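Local coordinates for trichothecene 3-O-acetyltransferase (Gibberella zeae, PDB 2RKV), which transfers an acetyl group from acetyl coenzyme A to the 3-hydroxyl of trichothecene mycotoxins such as T-2 and deoxynivalenol, as a member of the BAHD acyltransferase superfamily, at residues A[286-292]-A[373-378]; A[313-317]-A[333-338]; A[266-270]-A[442-446]. All coordinates share one frame; numbering follows the deposited sequence.

Followed from the N terminus, the first element to take part is helix 261-277, whose middle turn is one half of contact 3; the chain then runs into strand 286-294. Contact 1 pairs that strand with 375-379, closing a loop of 80 residues. Contact 2 is nested within this loop: strand 310-318 is met by the end of helix 327-335. Contact 3 closes last, when 442-446 comes back to helix 261-277, and encloses the other two. Strands 310-318, 286-294 and 375-379 are neighbours in one mixed sheet, and Trp270 of the helix packs on Phe289 and His315. Coenzyme A touches contacts 1 and 2.

Contact 1. Residues A[286-292]-A[373-378]; sequences PTEFCRA and TSVMLS. With COA (coenzyme A), chain B.
Four backbone hydrogen bonds join strand 286-292 to 373-378 in parallel register, Phe289 beside Val375 and Arg291 beside Leu377. Cys290 is gripped from both ends: its N donates to Val375 O at 2.7 Å, and its O accepts from Leu377 N at 2.9 Å. Val375 N to Glu288 O and Ala292 N to Leu377 O complete the set.

Before the regular pairing begins, Thr287 OG1 donates to Thr373 O over 2.6 Å, tilted 22° from the carbonyl plane; OG1 lies anti to the backbone N (chi1 178°) and also meets Trp270 NE1. One water links Glu288 N, Thr373 OG1 and Ser374 OG, the last also bonded to Asp370 O.

Apolar contacts centre on Phe289. Val375 CG1 approaches ring atom CE1 obliquely at 3.4 Å, whereas Leu377 CD2 sits at the ring edge, 3.7 Å from CZ. Arg291, on the same sheet face, extends to salt bridges with Asp262 and Asp263, and coenzyme A CEP lies over one guanidinium face, offset toward the rim.

At the far end Ser378 OG lies beside coenzyme A N4P. The pair belongs to the mixed sheet of the BAHD fold, two parallel strands bringing Ala292 and Ser378 to where coenzyme A and T-2 toxin meet.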
loop_
_atom_site.group_PDB
_atom_site.type_symbol
_atom_site.label_atom_id
_atom_site.label_comp_id
_atom_site.label_asym_id
_atom_site.label_seq_id
_atom_site.Cartn_x
_atom_site.Cartn_y
_atom_site.Cartn_z
ATOM N N PRO A 286 -20.053 9.618 -14.249
ATOM C CA PRO A 286 -19.853 8.456 -13.375
ATOM C C PRO A 286 -18.595 8.610 -12.531
ATOM O O PRO A 286 -17.632 9.260 -12.957
ATOM C CB PRO A 286 -19.695 7.292 -14.360
ATOM C CG PRO A 286 -20.367 7.783 -15.632
ATOM C CD PRO A 286 -20.056 9.238 -15.673
ATOM N N THR A 287 -18.635 8.044 -11.328
ATOM C CA THR A 287 -17.462 7.988 -10.459
ATOM C C THR A 287 -17.395 6.625 -9.789
ATOM O O THR A 287 -18.404 6.113 -9.286
ATOM C CB THR A 287 -17.412 9.136 -9.409
ATOM O OG1 THR A 287 -16.248 8.984 -8.577
ATOM C CG2 THR A 287 -18.651 9.173 -8.521
ATOM N N GLU A 288 -16.200 6.035 -9.802
ATOM C CA GLU A 288 -15.989 4.743 -9.161
ATOM C C GLU A 288 -14.946 4.862 -8.057
ATOM O O GLU A 288 -13.861 5.387 -8.284
ATOM C CB GLU A 288 -15.553 3.694 -10.178
ATOM C CG GLU A 288 -15.500 2.274 -9.604
ATOM C CD GLU A 288 -15.059 1.254 -10.629
ATOM O OE1 GLU A 288 -13.986 1.453 -11.237
ATOM O OE2 GLU A 288 -15.773 0.246 -10.817
ATOM N N PHE A 289 -15.304 4.410 -6.860
ATOM C CA PHE A 289 -14.340 4.285 -5.757
ATOM C C PHE A 289 -13.826 2.848 -5.772
ATOM O O PHE A 289 -14.626 1.901 -5.753
ATOM C CB PHE A 289 -15.020 4.575 -4.413
ATOM C CG PHE A 289 -14.062 4.837 -3.273
ATOM C CD1 PHE A 289 -13.787 6.137 -2.874
ATOM C CD2 PHE A 289 -13.450 3.780 -2.581
ATOM C CE1 PHE A 289 -12.921 6.400 -1.797
ATOM C CE2 PHE A 289 -12.567 4.038 -1.507
ATOM C CZ PHE A 289 -12.305 5.342 -1.122
ATOM N N CYS A 290 -12.498 2.688 -5.809
ATOM C CA CYS A 290 -11.878 1.368 -5.756
ATOM C C CYS A 290 -11.116 1.310 -4.438
ATOM O O CYS A 290 -10.176 2.089 -4.239
ATOM C CB CYS A 290 -10.894 1.186 -6.918
ATOM S SG CYS A 290 -11.602 1.465 -8.580
ATOM N N ARG A 291 -11.528 0.412 -3.546
ATOM C CA ARG A 291 -10.940 0.343 -2.197
ATOM C C ARG A 291 -10.175 -0.965 -1.984
ATOM O O ARG A 291 -10.740 -2.037 -2.143
ATOM C CB ARG A 291 -12.042 0.464 -1.136
ATOM C CG ARG A 291 -11.529 0.702 0.271
ATOM C CD ARG A 291 -12.631 0.449 1.300
ATOM N NE ARG A 291 -12.358 1.049 2.606
ATOM C CZ ARG A 291 -13.238 1.053 3.608
ATOM N NH1 ARG A 291 -14.426 0.482 3.428
ATOM N NH2 ARG A 291 -12.937 1.619 4.773
ATOM N N ALA A 292 -8.889 -0.868 -1.631
ATOM C CA ALA A 292 -8.098 -2.071 -1.340
ATOM C C ALA A 292 -8.578 -2.715 -0.043
ATOM O O ALA A 292 -8.803 -2.029 0.966
ATOM C CB ALA A 292 -6.613 -1.742 -1.252
ATOM N N THR A 373 -12.142 10.732 -12.716
ATOM C CA THR A 373 -13.314 10.722 -11.835
ATOM C C THR A 373 -13.285 9.673 -10.725
ATOM O O THR A 373 -14.142 9.697 -9.838
ATOM C CB THR A 373 -14.604 10.474 -12.638
ATOM O OG1 THR A 373 -14.454 9.289 -13.426
ATOM C CG2 THR A 373 -14.912 11.658 -13.552
ATOM N N SER A 374 -12.316 8.762 -10.787
ATOM C CA SER A 374 -12.220 7.671 -9.819
ATOM C C SER A 374 -11.488 8.073 -8.539
ATOM O O SER A 374 -10.922 9.162 -8.428
ATOM C CB SER A 374 -11.530 6.444 -10.439
ATOM O OG SER A 374 -12.306 5.880 -11.495
ATOM N N VAL A 375 -11.536 7.174 -7.559
ATOM C CA VAL A 375 -10.632 7.214 -6.414
ATOM C C VAL A 375 -10.100 5.800 -6.275
ATOM O O VAL A 375 -10.877 4.855 -6.256
ATOM C CB VAL A 375 -11.350 7.632 -5.114
ATOM C CG1 VAL A 375 -10.433 7.410 -3.896
ATOM C CG2 VAL A 375 -11.814 9.083 -5.190
ATOM N N MET A 376 -8.778 5.654 -6.210
ATOM C CA MET A 376 -8.172 4.339 -5.990
ATOM C C MET A 376 -7.389 4.426 -4.688
ATOM O O MET A 376 -6.298 4.989 -4.662
ATOM C CB MET A 376 -7.250 3.957 -7.153
ATOM C CG MET A 376 -7.927 3.995 -8.534
ATOM S SD MET A 376 -6.778 3.905 -9.926
ATOM C CE MET A 376 -5.908 5.470 -9.770
ATOM N N LEU A 377 -7.962 3.893 -3.612
ATOM C CA LEU A 377 -7.408 4.081 -2.268
ATOM C C LEU A 377 -6.971 2.775 -1.615
ATOM O O LEU A 377 -7.706 1.784 -1.639
ATOM C CB LEU A 377 -8.423 4.788 -1.355
ATOM C CG LEU A 377 -8.100 4.742 0.149
ATOM C CD1 LEU A 377 -6.992 5.726 0.501
ATOM C CD2 LEU A 377 -9.324 4.983 1.004
ATOM N N SER A 378 -5.774 2.791 -1.026
ATOM C CA SER A 378 -5.326 1.682 -0.185
ATOM C C SER A 378 -4.972 2.171 1.203
ATOM O O SER A 378 -4.065 2.988 1.372
ATOM C CB SER A 378 -4.135 0.944 -0.795
ATOM O OG SER A 378 -3.749 -0.143 0.041
HETATM N N1A COA B . -20.658 -2.010 16.466
HETATM C C2A COA B . -20.034 -0.835 16.101
HETATM N N3A COA B . -18.840 -0.866 15.408
HETATM C C4A COA B . -18.290 -2.067 15.088
HETATM C C5A COA B . -18.911 -3.266 15.444
HETATM C C6A COA B . -20.114 -3.239 16.146
HETATM N N6A COA B . -20.575 -4.354 16.720
HETATM N N7A COA B . -18.144 -4.291 14.993
HETATM C C8A COA B . -17.061 -3.771 14.367
HETATM N N9A COA B . -17.141 -2.399 14.419
HETATM C C1B COA B . -16.159 -1.433 13.908
HETATM C C2B COA B . -14.934 -1.442 14.798
HETATM O O2B COA B . -15.141 -0.689 15.958
HETATM C C3B COA B . -13.909 -0.834 13.871
HETATM O O3B COA B . -14.161 0.533 13.747
HETATM P P3B COA B . -13.152 1.611 14.338
HETATM O O7A COA B . -11.790 1.361 13.726
HETATM O O8A COA B . -13.145 1.405 15.831
HETATM O O9A COA B . -13.684 2.974 13.993
HETATM C C4B COA B . -14.314 -1.371 12.526
HETATM O O4B COA B . -15.672 -1.778 12.623
HETATM C C5B COA B . -13.421 -2.515 12.114
HETATM O O5B COA B . -13.801 -2.680 10.786
HETATM P P1A COA B . -12.864 -3.446 9.755
HETATM O O1A COA B . -12.263 -4.692 10.403
HETATM O O2A COA B . -13.656 -3.731 8.500
HETATM O O3A COA B . -11.589 -2.507 9.535
HETATM P P2A COA B . -11.569 -0.988 9.054
HETATM O O4A COA B . -10.679 -0.218 10.003
HETATM O O5A COA B . -12.937 -0.409 8.832
HETATM O O6A COA B . -10.847 -1.098 7.638
HETATM C CBP COA B . -10.423 -2.033 5.497
HETATM C CCP COA B . -11.500 -1.646 6.508
HETATM C CDP COA B . -9.627 -0.786 5.104
HETATM C CEP COA B . -11.092 -2.572 4.234
HETATM C CAP COA B . -9.528 -3.086 6.167
HETATM O OAP COA B . -10.271 -4.236 6.521
HETATM C C9P COA B . -8.413 -3.524 5.276
HETATM O O9P COA B . -8.626 -4.600 4.408
HETATM N N8P COA B . -7.284 -2.839 5.387
HETATM C C7P COA B . -6.126 -3.103 4.569
HETATM C C6P COA B . -6.313 -2.516 3.177
HETATM C C5P COA B . -5.049 -2.810 2.426
HETATM O O5P COA B . -4.576 -3.965 2.438
HETATM N N4P COA B . -4.499 -1.786 1.786
HETATM O O HOH W 1 -16.670 9.490 -15.456
HETATM O O HOH W 2 -14.675 6.792 -12.135
#

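Contact 2. Residues A[313-317]-A[333-338]; sequences TYHNS and RLRSEL. With COA (coenzyme A), chain B.
The contact packs an outer strand of the mixed sheet, 313-317, under the segment that carries Arg335 to the coenzyme A site: residues 333-338, where helix 327-335 passes into a type I turn from Arg335 to Leu338. His315 is the centre of the contact. Its CG lies anti to the carbonyl carbon (chi1 -50°), which carries the imidazole up to Arg333 and Leu334. There Leu334 CD2 sits almost squarely over one face, 3.6 Å from the ring centroid and 7° off the normal, a CH-pi contact. Arg333 O lies at the ring edge, 3.0 Å from His315 CD2, while Glu337 CG comes obliquely to within 3.5 Å of His315 NE2.

Towards the start of the strand, Thr313 CB packs against Glu337 CB at 3.7 Å, the two side chains running past each other in opposite directions. At the other end Ser317 OG lies over one face of the Arg333 guanidinium, offset toward its rim; Arg333 NE is held by Glu325. Waters do the polar joining: one spans Thr313 OG1 and Leu334 O, another Tyr314 N and Glu337 OE1, and two more tie Arg333 NH1 to Asn316 O and Ser317 OG.

Arg335 turns from the strand toward the cofactor. Its NH2 donates to the pyrophosphate oxygen O2A of coenzyme A at 3.1 Å, Leu338 CD1 rests over the centre of one guanidinium face, and Asp263 pairs with NE. On the sheet side strand 286-294 bonds to Thr313, His315 and Ser317, helix 261-277 touches His315 and Leu334 through Trp270 and Ser266, and helix 340-356 meets Thr313.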
loop_
_atom_site.group_PDB
_atom_site.type_symbol
_atom_site.label_atom_id
_atom_site.label_comp_id
_atom_site.label_asym_id
_atom_site.label_seq_id
_atom_site.Cartn_x
_atom_site.Cartn_y
_atom_site.Cartn_z
ATOM N N THR A 313 -12.847 -3.489 -3.348
ATOM C CA THR A 313 -14.297 -3.347 -3.461
ATOM C C THR A 313 -14.529 -2.158 -4.399
ATOM O O THR A 313 -13.731 -1.212 -4.441
ATOM C CB THR A 313 -15.021 -3.167 -2.101
ATOM O OG1 THR A 313 -14.532 -2.000 -1.433
ATOM C CG2 THR A 313 -14.838 -4.401 -1.208
ATOM N N TYR A 314 -15.614 -2.223 -5.168
ATOM C CA TYR A 314 -15.913 -1.211 -6.182
ATOM C C TYR A 314 -17.262 -0.592 -5.891
ATOM O O TYR A 314 -18.211 -1.296 -5.536
ATOM C CB TYR A 314 -15.908 -1.822 -7.592
ATOM C CG TYR A 314 -14.585 -2.488 -7.910
ATOM C CD1 TYR A 314 -14.411 -3.856 -7.713
ATOM C CD2 TYR A 314 -13.495 -1.736 -8.360
ATOM C CE1 TYR A 314 -13.179 -4.470 -7.960
ATOM C CE2 TYR A 314 -12.266 -2.340 -8.619
ATOM C CZ TYR A 314 -12.114 -3.698 -8.410
ATOM O OH TYR A 314 -10.897 -4.295 -8.667
ATOM N N HIS A 315 -17.331 0.722 -6.056
ATOM C CA HIS A 315 -18.512 1.500 -5.688
ATOM C C HIS A 315 -18.757 2.524 -6.781
ATOM O O HIS A 315 -17.948 3.422 -6.992
ATOM C CB HIS A 315 -18.297 2.161 -4.324
ATOM C CG HIS A 315 -17.823 1.204 -3.272
ATOM N ND1 HIS A 315 -16.496 0.853 -3.127
ATOM C CD2 HIS A 315 -18.505 0.493 -2.347
ATOM C CE1 HIS A 315 -16.382 -0.018 -2.137
ATOM N NE2 HIS A 315 -17.585 -0.261 -1.652
ATOM N N ASN A 316 -19.867 2.354 -7.495
ATOM C CA ASN A 316 -20.170 3.185 -8.654
ATOM C C ASN A 316 -21.355 4.099 -8.396
ATOM O O ASN A 316 -22.394 3.668 -7.888
ATOM C CB ASN A 316 -20.403 2.310 -9.884
ATOM C CG ASN A 316 -19.130 1.641 -10.355
ATOM O OD1 ASN A 316 -18.357 2.227 -11.101
ATOM N ND2 ASN A 316 -18.897 0.418 -9.897
ATOM N N SER A 317 -21.178 5.369 -8.736
ATOM C CA SER A 317 -22.213 6.386 -8.548
ATOM C C SER A 317 -21.952 7.507 -9.550
ATOM O O SER A 317 -21.350 7.266 -10.605
ATOM C CB SER A 317 -22.197 6.897 -7.097
ATOM O OG SER A 317 -23.295 7.765 -6.811
ATOM N N ARG A 333 -22.117 3.033 1.501
ATOM C CA ARG A 333 -21.715 2.393 0.238
ATOM C C ARG A 333 -20.479 1.532 0.454
ATOM O O ARG A 333 -20.408 0.405 -0.021
ATOM C CB ARG A 333 -21.390 3.420 -0.844
ATOM C CG ARG A 333 -22.562 4.281 -1.282
ATOM C CD ARG A 333 -22.098 5.392 -2.204
ATOM N NE ARG A 333 -23.202 6.297 -2.546
ATOM C CZ ARG A 333 -24.042 6.112 -3.568
ATOM N NH1 ARG A 333 -23.933 5.056 -4.363
ATOM N NH2 ARG A 333 -25.007 6.995 -3.788
ATOM N N LEU A 334 -19.497 2.092 1.156
ATOM C CA LEU A 334 -18.232 1.390 1.358
ATOM C C LEU A 334 -18.408 0.159 2.241
ATOM O O LEU A 334 -18.001 -0.941 1.872
ATOM C CB LEU A 334 -17.164 2.335 1.914
ATOM C CG LEU A 334 -16.899 3.585 1.061
ATOM C CD1 LEU A 334 -15.808 4.445 1.682
ATOM C CD2 LEU A 334 -16.560 3.241 -0.392
ATOM N N ARG A 335 -19.034 0.348 3.396
ATOM C CA ARG A 335 -19.228 -0.742 4.357
ATOM C C ARG A 335 -20.066 -1.898 3.783
ATOM O O ARG A 335 -19.833 -3.055 4.124
ATOM C CB ARG A 335 -19.817 -0.182 5.668
ATOM C CG ARG A 335 -20.154 -1.184 6.770
ATOM C CD ARG A 335 -18.982 -2.047 7.216
ATOM N NE ARG A 335 -17.741 -1.301 7.427
ATOM C CZ ARG A 335 -16.649 -1.829 7.980
ATOM N NH1 ARG A 335 -15.546 -1.101 8.115
ATOM N NH2 ARG A 335 -16.663 -3.090 8.392
ATOM N N SER A 336 -20.991 -1.582 2.872
ATOM C CA SER A 336 -21.908 -2.589 2.300
ATOM C C SER A 336 -21.204 -3.707 1.511
ATOM O O SER A 336 -21.794 -4.760 1.269
ATOM C CB SER A 336 -22.974 -1.920 1.427
ATOM O OG SER A 336 -22.438 -1.504 0.182
ATOM N N GLU A 337 -19.955 -3.463 1.115
ATOM C CA GLU A 337 -19.182 -4.412 0.303
ATOM C C GLU A 337 -18.212 -5.274 1.117
ATOM O O GLU A 337 -17.465 -6.066 0.549
ATOM C CB GLU A 337 -18.412 -3.670 -0.800
ATOM C CG GLU A 337 -19.252 -3.330 -2.018
ATOM C CD GLU A 337 -19.804 -4.589 -2.671
ATOM O OE1 GLU A 337 -19.019 -5.402 -3.230
ATOM O OE2 GLU A 337 -21.025 -4.780 -2.585
ATOM N N LEU A 338 -18.214 -5.111 2.439
ATOM C CA LEU A 338 -17.212 -5.772 3.280
ATOM C C LEU A 338 -17.686 -7.051 3.965
ATOM O O LEU A 338 -17.015 -7.560 4.868
ATOM C CB LEU A 338 -16.657 -4.794 4.321
ATOM C CG LEU A 338 -15.853 -3.628 3.754
ATOM C CD1 LEU A 338 -15.457 -2.681 4.876
ATOM C CD2 LEU A 338 -14.619 -4.122 2.962
HETATM N N1A COA B . -20.658 -2.010 16.466
HETATM C C2A COA B . -20.034 -0.835 16.101
HETATM N N3A COA B . -18.840 -0.866 15.408
HETATM C C4A COA B . -18.290 -2.067 15.088
HETATM C C5A COA B . -18.911 -3.266 15.444
HETATM C C6A COA B . -20.114 -3.239 16.146
HETATM N N6A COA B . -20.575 -4.354 16.720
HETATM N N7A COA B . -18.144 -4.291 14.993
HETATM C C8A COA B . -17.061 -3.771 14.367
HETATM N N9A COA B . -17.141 -2.399 14.419
HETATM C C1B COA B . -16.159 -1.433 13.908
HETATM C C2B COA B . -14.934 -1.442 14.798
HETATM O O2B COA B . -15.141 -0.689 15.958
HETATM C C3B COA B . -13.909 -0.834 13.871
HETATM O O3B COA B . -14.161 0.533 13.747
HETATM P P3B COA B . -13.152 1.611 14.338
HETATM O O7A COA B . -11.790 1.361 13.726
HETATM O O8A COA B . -13.145 1.405 15.831
HETATM O O9A COA B . -13.684 2.974 13.993
HETATM C C4B COA B . -14.314 -1.371 12.526
HETATM O O4B COA B . -15.672 -1.778 12.623
HETATM C C5B COA B . -13.421 -2.515 12.114
HETATM O O5B COA B . -13.801 -2.680 10.786
HETATM P P1A COA B . -12.864 -3.446 9.755
HETATM O O1A COA B . -12.263 -4.692 10.403
HETATM O O2A COA B . -13.656 -3.731 8.500
HETATM O O3A COA B . -11.589 -2.507 9.535
HETATM P P2A COA B . -11.569 -0.988 9.054
HETATM O O4A COA B . -10.679 -0.218 10.003
HETATM O O5A COA B . -12.937 -0.409 8.832
HETATM O O6A COA B . -10.847 -1.098 7.638
HETATM C CBP COA B . -10.423 -2.033 5.497
HETATM C CCP COA B . -11.500 -1.646 6.508
HETATM C CDP COA B . -9.627 -0.786 5.104
HETATM C CEP COA B . -11.092 -2.572 4.234
HETATM C CAP COA B . -9.528 -3.086 6.167
HETATM O OAP COA B . -10.271 -4.236 6.521
HETATM C C9P COA B . -8.413 -3.524 5.276
HETATM O O9P COA B . -8.626 -4.600 4.408
HETATM N N8P COA B . -7.284 -2.839 5.387
HETATM C C7P COA B . -6.126 -3.103 4.569
HETATM C C6P COA B . -6.313 -2.516 3.177
HETATM C C5P COA B . -5.049 -2.810 2.426
HETATM O O5P COA B . -4.576 -3.965 2.438
HETATM N N4P COA B . -4.499 -1.786 1.786
HETATM O O HOH W 3 -15.396 -1.240 1.231
HETATM O O HOH W 4 -17.100 -4.684 -5.031
HETATM O O HOH W 5 -21.806 3.093 -4.791
HETATM O O HOH W 6 -25.529 6.177 -6.941
#

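Contact 3. Residues A[266-270]-A[442-446]; sequences SAFIW and EWTKY. Residues 445, 446 of segment 442-446 come from a tag, linker or insertion.
An aromatic cluster of Phe268, Trp443 and Tyr446 joins helix 261-277 of the BAHD fold to the short helix 441-444 near the C terminus. Lys445 and Tyr446 come from an insertion into the natural sequence, so the tyrosine's share of the cluster belongs to this construct.

Phe268 reaches across from the long helix with CG anti to its N (chi1 180°), bringing the far end of the ring between the two other aromatics. Its plane is nearly parallel to that of the Trp443 six-membered ring, 6° apart, but the rings are slid so far that they barely overlap, with centroids 5.6 Å apart. The closest approach is oblique, Phe268 CE2 to Trp443 CE3 at 3.6 Å. Against Tyr446 the Phe268 ring is steeply inclined, the planes at 68° and the centroids 5.1 Å apart; Phe268 CZ meets Tyr446 CD1 at 3.6 Å.

One residue further on, Ile269 CG1 meets the edge of the indole near its plane, 3.8 Å from Trp443 CZ3. Phe234 packs edge-to-face with the same tryptophan, and Leu244 of helix 238-249 touches both Phe268 and Tyr446. The contact across the two segments is thus carried by apolar side chains, with one backbone oxygen at the margin: Glu442 O lies at the edge of the Phe268 ring, close to its plane and 3.4 Å from Phe268 CZ.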
loop_
_atom_site.group_PDB
_atom_site.type_symbol
_atom_site.label_atom_id
_atom_site.label_comp_id
_atom_site.label_asym_id
_atom_site.label_seq_id
_atom_site.Cartn_x
_atom_site.Cartn_y
_atom_site.Cartn_z
ATOM N N SER A 266 -12.560 7.557 4.249
ATOM C CA SER A 266 -12.637 7.167 2.845
ATOM C C SER A 266 -13.819 7.880 2.157
ATOM O O SER A 266 -13.665 8.438 1.061
ATOM C CB SER A 266 -12.740 5.646 2.709
ATOM O OG SER A 266 -11.599 5.007 3.284
ATOM N N ALA A 267 -14.973 7.877 2.822
ATOM C CA ALA A 267 -16.186 8.515 2.288
ATOM C C ALA A 267 -16.014 10.028 2.135
ATOM O O ALA A 267 -16.443 10.616 1.129
ATOM C CB ALA A 267 -17.374 8.214 3.187
ATOM N N PHE A 268 -15.388 10.645 3.136
ATOM C CA PHE A 268 -15.157 12.086 3.159
ATOM C C PHE A 268 -14.264 12.499 1.990
ATOM O O PHE A 268 -14.470 13.541 1.362
ATOM C CB PHE A 268 -14.532 12.485 4.505
ATOM C CG PHE A 268 -14.250 13.951 4.639
ATOM C CD1 PHE A 268 -15.289 14.864 4.814
ATOM C CD2 PHE A 268 -12.934 14.422 4.608
ATOM C CE1 PHE A 268 -15.018 16.232 4.947
ATOM C CE2 PHE A 268 -12.653 15.783 4.743
ATOM C CZ PHE A 268 -13.702 16.690 4.905
ATOM N N ILE A 269 -13.276 11.665 1.689
ATOM C CA ILE A 269 -12.379 11.937 0.566
ATOM C C ILE A 269 -13.099 11.813 -0.780
ATOM O O ILE A 269 -12.937 12.680 -1.652
ATOM C CB ILE A 269 -11.098 11.063 0.643
ATOM C CG1 ILE A 269 -10.228 11.542 1.811
ATOM C CG2 ILE A 269 -10.311 11.148 -0.653
ATOM C CD1 ILE A 269 -9.109 10.567 2.199
ATOM N N TRP A 270 -13.903 10.757 -0.941
ATOM C CA TRP A 270 -14.675 10.558 -2.172
ATOM C C TRP A 270 -15.617 11.741 -2.385
ATOM O O TRP A 270 -15.704 12.288 -3.491
ATOM C CB TRP A 270 -15.467 9.250 -2.110
ATOM C CG TRP A 270 -16.033 8.778 -3.431
ATOM C CD1 TRP A 270 -15.745 9.252 -4.690
ATOM C CD2 TRP A 270 -16.946 7.690 -3.614
ATOM N NE1 TRP A 270 -16.441 8.527 -5.638
ATOM C CE2 TRP A 270 -17.186 7.566 -5.004
ATOM C CE3 TRP A 270 -17.595 6.809 -2.733
ATOM C CZ2 TRP A 270 -18.052 6.592 -5.535
ATOM C CZ3 TRP A 270 -18.450 5.843 -3.259
ATOM C CH2 TRP A 270 -18.673 5.746 -4.648
ATOM N N GLU A 442 -14.913 23.060 3.359
ATOM C CA GLU A 442 -15.487 21.832 3.918
ATOM C C GLU A 442 -14.387 20.773 4.113
ATOM O O GLU A 442 -14.433 19.980 5.056
ATOM C CB GLU A 442 -16.633 21.305 3.050
ATOM C CG GLU A 442 -17.912 22.172 3.141
ATOM C CD GLU A 442 -19.011 21.728 2.186
ATOM O OE1 GLU A 442 -19.968 21.067 2.643
ATOM O OE2 GLU A 442 -18.924 22.038 0.978
ATOM N N TRP A 443 -13.397 20.799 3.226
ATOM C CA TRP A 443 -12.220 19.928 3.314
ATOM C C TRP A 443 -11.266 20.378 4.419
ATOM O O TRP A 443 -10.906 19.592 5.292
ATOM C CB TRP A 443 -11.513 19.881 1.953
ATOM C CG TRP A 443 -10.161 19.191 1.939
ATOM C CD1 TRP A 443 -8.931 19.799 1.946
ATOM C CD2 TRP A 443 -9.910 17.775 1.895
ATOM N NE1 TRP A 443 -7.933 18.850 1.908
ATOM C CE2 TRP A 443 -8.504 17.601 1.875
ATOM C CE3 TRP A 443 -10.733 16.640 1.870
ATOM C CZ2 TRP A 443 -7.901 16.332 1.835
ATOM C CZ3 TRP A 443 -10.130 15.368 1.827
ATOM C CH2 TRP A 443 -8.728 15.232 1.809
ATOM N N THR A 444 -10.867 21.649 4.391
ATOM C CA THR A 444 -9.890 22.170 5.356
ATOM C C THR A 444 -10.404 22.225 6.796
ATOM O O THR A 444 -9.615 22.346 7.734
ATOM C CB THR A 444 -9.322 23.547 4.937
ATOM O OG1 THR A 444 -10.380 24.516 4.899
ATOM C CG2 THR A 444 -8.657 23.459 3.567
ATOM N N LYS A 445 -11.723 22.132 6.970
ATOM C CA LYS A 445 -12.309 21.999 8.300
ATOM C C LYS A 445 -11.701 20.787 9.029
ATOM O O LYS A 445 -11.519 20.815 10.244
ATOM C CB LYS A 445 -13.833 21.859 8.190
ATOM C CG LYS A 445 -14.574 21.656 9.508
ATOM C CD LYS A 445 -16.072 21.535 9.239
ATOM C CE LYS A 445 -16.865 21.247 10.498
ATOM N NZ LYS A 445 -18.293 20.957 10.145
ATOM N N TYR A 446 -11.366 19.748 8.263
ATOM C CA TYR A 446 -10.844 18.495 8.821
ATOM C C TYR A 446 -9.400 18.208 8.408
ATOM O O TYR A 446 -8.634 17.639 9.184
ATOM C CB TYR A 446 -11.718 17.317 8.381
ATOM C CG TYR A 446 -13.127 17.341 8.937
ATOM C CD1 TYR A 446 -14.168 17.940 8.224
ATOM C CD2 TYR A 446 -13.418 16.756 10.169
ATOM C CE1 TYR A 446 -15.462 17.956 8.726
ATOM C CE2 TYR A 446 -14.713 16.767 10.685
ATOM C CZ TYR A 446 -15.727 17.367 9.955
ATOM O OH TYR A 446 -17.013 17.388 10.457
#